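Local coordinates for hemolysin activator protein CdiB (Acinetobacter baumannii ACICU, PDB 6WIL) that probably secretes its partner CdiA toxin across the outer membrane in contact-dependent growth inhibition, as an Omp85-type two-partner secretion transporter, at residues 485-488 with 493-496; 522-525 with 530-533. All coordinates share one frame; numbering follows the deposited sequence.

How the contacts relate
Both contacts lie in β-hairpins of the 16-stranded antiparallel barrel: contact 1 joins strand 476-487 to strand 493-505, and contact 2 joins strand 515-526 to strand 530-541. The two hairpins are neighbours in the sheet, since strands 493-505 and 515-526 are paired, and Tyr496 N meets Gly522 O at 2.9 Å. Contact 1 is partly buried, with Ser485 and Tyr496 enclosed, and is held by backbone bonds and apolar touches. Contact 2 lies nearer the surface and adds a salt bridge. The polar face is shared: Tyr496 OH lies 3.0 Å from Asp533 OD1, while apolar side chains of both hairpins gather on the other face.

Contact 1: residues 485-488 with 493-496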
loop_
_atom_site.group_PDB
_atom_site.type_symbol
_atom_site.label_atom_id
_atom_site.label_comp_id
_atom_site.label_asym_id
_atom_site.label_seq_id
_atom_site.Cartn_x
_atom_site.Cartn_y
_atom_site.Cartn_z
ATOM N N SER A 485 -15.384 5.394 -13.781
ATOM C CA SER A 485 -14.858 6.420 -14.666
ATOM C C SER A 485 -14.686 5.850 -16.068
ATOM O O SER A 485 -14.247 4.708 -16.233
ATOM C CB SER A 485 -13.524 6.967 -14.148
ATOM O OG SER A 485 -12.572 5.929 -13.997
ATOM N N LEU A 486 -15.052 6.651 -17.072
ATOM C CA LEU A 486 -14.895 6.297 -18.477
ATOM C C LEU A 486 -14.135 7.403 -19.193
ATOM O O LEU A 486 -14.258 8.580 -18.850
ATOM C CB LEU A 486 -16.258 6.063 -19.172
ATOM C CG LEU A 486 -17.339 7.151 -19.239
ATOM C CD1 LEU A 486 -17.165 8.082 -20.449
ATOM C CD2 LEU A 486 -18.725 6.506 -19.245
ATOM N N ASN A 487 -13.358 7.017 -20.202
ATOM C CA ASN A 487 -12.609 7.994 -20.979
ATOM C C ASN A 487 -13.545 8.866 -21.802
ATOM O O ASN A 487 -14.484 8.377 -22.436
ATOM C CB ASN A 487 -11.615 7.300 -21.905
ATOM C CG ASN A 487 -10.335 6.930 -21.203
ATOM O OD1 ASN A 487 -10.039 7.444 -20.124
ATOM N ND2 ASN A 487 -9.561 6.042 -21.810
ATOM N N ALA A 488 -13.279 10.163 -21.789
ATOM C CA ALA A 488 -13.993 11.102 -22.632
ATOM C C ALA A 488 -13.522 10.961 -24.076
ATOM O O ALA A 488 -12.457 10.393 -24.336
ATOM C CB ALA A 488 -13.767 12.523 -22.124
ATOM N N THR A 493 -8.743 12.661 -20.637
ATOM C CA THR A 493 -9.906 13.127 -19.897
ATOM C C THR A 493 -10.778 11.931 -19.552
ATOM O O THR A 493 -10.727 10.893 -20.214
ATOM C CB THR A 493 -10.719 14.145 -20.708
ATOM O OG1 THR A 493 -9.831 14.963 -21.476
ATOM C CG2 THR A 493 -11.543 15.033 -19.789
ATOM N N GLN A 494 -11.588 12.084 -18.506
ATOM C CA GLN A 494 -12.507 11.021 -18.132
ATOM C C GLN A 494 -13.641 11.590 -17.289
ATOM O O GLN A 494 -13.423 12.475 -16.456
ATOM C CB GLN A 494 -11.786 9.892 -17.378
ATOM C CG GLN A 494 -10.931 10.335 -16.202
ATOM C CD GLN A 494 -10.420 9.161 -15.379
ATOM O OE1 GLN A 494 -10.495 9.170 -14.149
ATOM N NE2 GLN A 494 -9.901 8.142 -16.058
ATOM N N PHE A 495 -14.851 11.090 -17.535
ATOM C CA PHE A 495 -16.010 11.371 -16.701
ATOM C C PHE A 495 -16.135 10.298 -15.628
ATOM O O PHE A 495 -15.702 9.159 -15.818
ATOM C CB PHE A 495 -17.297 11.406 -17.529
ATOM C CG PHE A 495 -17.213 12.269 -18.754
ATOM C CD1 PHE A 495 -17.178 13.649 -18.643
ATOM C CD2 PHE A 495 -17.191 11.702 -20.018
ATOM C CE1 PHE A 495 -17.106 14.446 -19.769
ATOM C CE2 PHE A 495 -17.122 12.494 -21.148
ATOM C CZ PHE A 495 -17.079 13.870 -21.023
ATOM N N TYR A 496 -16.735 10.663 -14.498
ATOM C CA TYR A 496 -16.939 9.686 -13.439
ATOM C C TYR A 496 -18.226 9.992 -12.690
ATOM O O TYR A 496 -18.620 11.153 -12.544
ATOM C CB TYR A 496 -15.754 9.637 -12.463
ATOM C CG TYR A 496 -15.590 10.854 -11.572
ATOM C CD1 TYR A 496 -16.208 10.922 -10.327
ATOM C CD2 TYR A 496 -14.794 11.922 -11.965
ATOM C CE1 TYR A 496 -16.050 12.029 -9.509
ATOM C CE2 TYR A 496 -14.632 13.031 -11.153
ATOM C CZ TYR A 496 -15.260 13.080 -9.929
ATOM O OH TYR A 496 -15.091 14.185 -9.128
#
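Strands 485-487 and 493-496 run antiparallel at 147° to one another, their axes approaching to 4.5 Å, with Leu486 and Phe495 as the hydrogen-bonded pair and Ser485-Tyr496 and Asn487-Gln494 as non-hydrogen-bonded pairs on either side of it. Leu486 N donates to Phe495 O at 2.9 Å, and Phe495 N returns the bond to Leu486 O. Toward the turn, Ala488 N reaches Thr493 O at 3.1 Å; this bond is straight at hydrogen, but its donor stands above the carbonyl plane.

The Phe495 side chain carries most of the apolar contact. Its CG is anti to the carbonyl carbon (chi1 -50°), which lays the ring alongside the opposite strand. Leu486 CD1 meets the ring at its edge, 3.6 Å from Phe495 CD2, while Ala488 CB comes in obliquely to 3.5 Å from Phe495 CE2. The same methyl also rests against Thr493 CB, at 3.7 Å.

On the other face Ser485 CB packs against Tyr496 CB at 3.9 Å, and the phenol leads away from strand 485-487 to bond with Asp533. Extended beyond CG, Gln494 slants forward and across to the neighbouring strand, where OE1 comes to 3.7 Å from Ser485 CB; the polar partner of this oxygen is Arg524, through a weak hydrogen bond.

Chemistry is thus divided between the faces: Leu486, Ala488 and Phe495 form an apolar patch, whereas Gln494 and Tyr496 direct their polar ends to the following hairpin, so within this hairpin the cohesion comes from main-chain bonds and apolar contact.

Contact 2: residues 522-525 with 530-533; sequences GLRT and FYLD
The β-hairpin of strands 515-526 and 530-541, near the C-terminal end of the barrel sheet, supplies this contact; its segments run almost exactly antiparallel. Thr525 and Leu532 form the hydrogen-bonded pair: Leu532 N donates to Thr525 O at 2.9 Å, and Thr525 N to Leu532 O at 3.1 Å. The side chains of this pair share a face, where Thr525 CG2 touches Leu532 CB at 3.8 Å.

Arg524 and Asp533, the adjacent non-hydrogen-bonded pair, lie side by side on the opposite face and point the same way. Arg524 NE makes a salt bridge with Asp533 OD2 at 3.3 Å, its hydrogen bond weak and bent to 142°. The carboxylate meets the guanidinium at its edge, with the two planes 78° apart. An extended run from CG to NE carries the arginine past Tyr531, whose hydroxyl oxygen OH sits 3.3 Å from Arg524 CD. With CG anti to its own backbone N (chi1 180°), the Tyr531 side chain lies back alongside Arg524, and its CD1 comes to 3.3 Å from Thr525 O.

Both charged groups have further partners. Arg524 NH2 forms a salt bridge with Glu483 and its guanidinium a cation-pi contact with Tyr496, whereas Asp533 keeps its OD1 for Tyr496. Two acidic side chains, holding different nitrogens of the guanidinium, would probably stabilise its positive charge and limit its rotation.

Regular two-residue alternation of faces, with a polar network on one and Leu523, Thr525 and Leu532 on the other, is typical of a transmembrane β-barrel such as that of the Omp85 superfamily.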
loop_
_atom_site.group_PDB
_atom_site.type_symbol
_atom_site.label_atom_id
_atom_site.label_comp_id
_atom_site.label_asym_id
_atom_site.label_seq_id
_atom_site.Cartn_x
_atom_site.Cartn_y
_atom_site.Cartn_z
ATOM N N GLY A 522 -18.867 14.023 -12.019
ATOM C CA GLY A 522 -17.829 14.982 -12.313
ATOM C C GLY A 522 -16.914 14.532 -13.431
ATOM O O GLY A 522 -17.164 13.528 -14.100
ATOM N N LEU A 523 -15.838 15.298 -13.620
ATOM C CA LEU A 523 -14.871 15.034 -14.676
ATOM C C LEU A 523 -13.474 15.397 -14.190
ATOM O O LEU A 523 -13.303 16.191 -13.262
ATOM C CB LEU A 523 -15.199 15.814 -15.956
ATOM C CG LEU A 523 -14.863 17.309 -15.964
ATOM C CD1 LEU A 523 -14.876 17.837 -17.388
ATOM C CD2 LEU A 523 -15.821 18.113 -15.091
ATOM N N ARG A 524 -12.474 14.801 -14.838
ATOM C CA ARG A 524 -11.069 15.036 -14.537
ATOM C C ARG A 524 -10.286 15.103 -15.839
ATOM O O ARG A 524 -10.579 14.372 -16.788
ATOM C CB ARG A 524 -10.476 13.930 -13.654
ATOM C CG ARG A 524 -11.261 13.620 -12.391
ATOM C CD ARG A 524 -10.989 12.194 -11.947
ATOM N NE ARG A 524 -11.632 11.872 -10.680
ATOM C CZ ARG A 524 -11.955 10.639 -10.304
ATOM N NH1 ARG A 524 -11.709 9.612 -11.108
ATOM N NH2 ARG A 524 -12.537 10.435 -9.131
ATOM N N THR A 525 -9.275 15.971 -15.878
ATOM C CA THR A 525 -8.476 16.129 -17.087
ATOM C C THR A 525 -7.056 16.551 -16.731
ATOM O O THR A 525 -6.820 17.197 -15.705
ATOM C CB THR A 525 -9.108 17.146 -18.050
ATOM O OG1 THR A 525 -8.326 17.228 -19.247
ATOM C CG2 THR A 525 -9.197 18.522 -17.404
ATOM N N PHE A 530 -1.024 19.966 -15.810
ATOM C CA PHE A 530 -2.129 20.636 -15.117
ATOM C C PHE A 530 -3.297 19.673 -14.967
ATOM O O PHE A 530 -3.742 19.070 -15.948
ATOM C CB PHE A 530 -2.581 21.907 -15.851
ATOM C CG PHE A 530 -1.968 23.200 -15.320
ATOM C CD1 PHE A 530 -2.178 23.633 -14.015
ATOM C CD2 PHE A 530 -1.214 24.008 -16.164
ATOM C CE1 PHE A 530 -1.636 24.849 -13.555
ATOM C CE2 PHE A 530 -0.661 25.212 -15.710
ATOM C CZ PHE A 530 -0.871 25.637 -14.410
ATOM N N TYR A 531 -3.776 19.529 -13.734
ATOM C CA TYR A 531 -4.801 18.548 -13.407
ATOM C C TYR A 531 -6.018 19.231 -12.804
ATOM O O TYR A 531 -5.897 19.974 -11.828
ATOM C CB TYR A 531 -4.266 17.487 -12.446
ATOM C CG TYR A 531 -5.291 16.463 -12.081
ATOM C CD1 TYR A 531 -5.819 15.613 -13.041
ATOM C CD2 TYR A 531 -5.743 16.347 -10.774
ATOM C CE1 TYR A 531 -6.771 14.668 -12.708
ATOM C CE2 TYR A 531 -6.690 15.407 -10.433
ATOM C CZ TYR A 531 -7.202 14.569 -11.403
ATOM O OH TYR A 531 -8.149 13.628 -11.064
ATOM N N LEU A 532 -7.182 18.971 -13.393
ATOM C CA LEU A 532 -8.446 19.530 -12.949
ATOM C C LEU A 532 -9.349 18.399 -12.483
ATOM O O LEU A 532 -9.382 17.326 -13.093
ATOM C CB LEU A 532 -9.112 20.323 -14.079
ATOM C CG LEU A 532 -10.213 21.326 -13.721
ATOM C CD1 LEU A 532 -10.271 22.430 -14.765
ATOM C CD2 LEU A 532 -11.568 20.653 -13.591
ATOM N N ASP A 533 -10.072 18.642 -11.393
ATOM C CA ASP A 533 -11.062 17.697 -10.884
ATOM C C ASP A 533 -12.251 18.510 -10.394
ATOM O O ASP A 533 -12.150 19.214 -9.385
ATOM C CB ASP A 533 -10.488 16.826 -9.766
ATOM C CG ASP A 533 -11.362 15.618 -9.452
ATOM O OD1 ASP A 533 -12.589 15.677 -9.679
ATOM O OD2 ASP A 533 -10.815 14.602 -8.976
#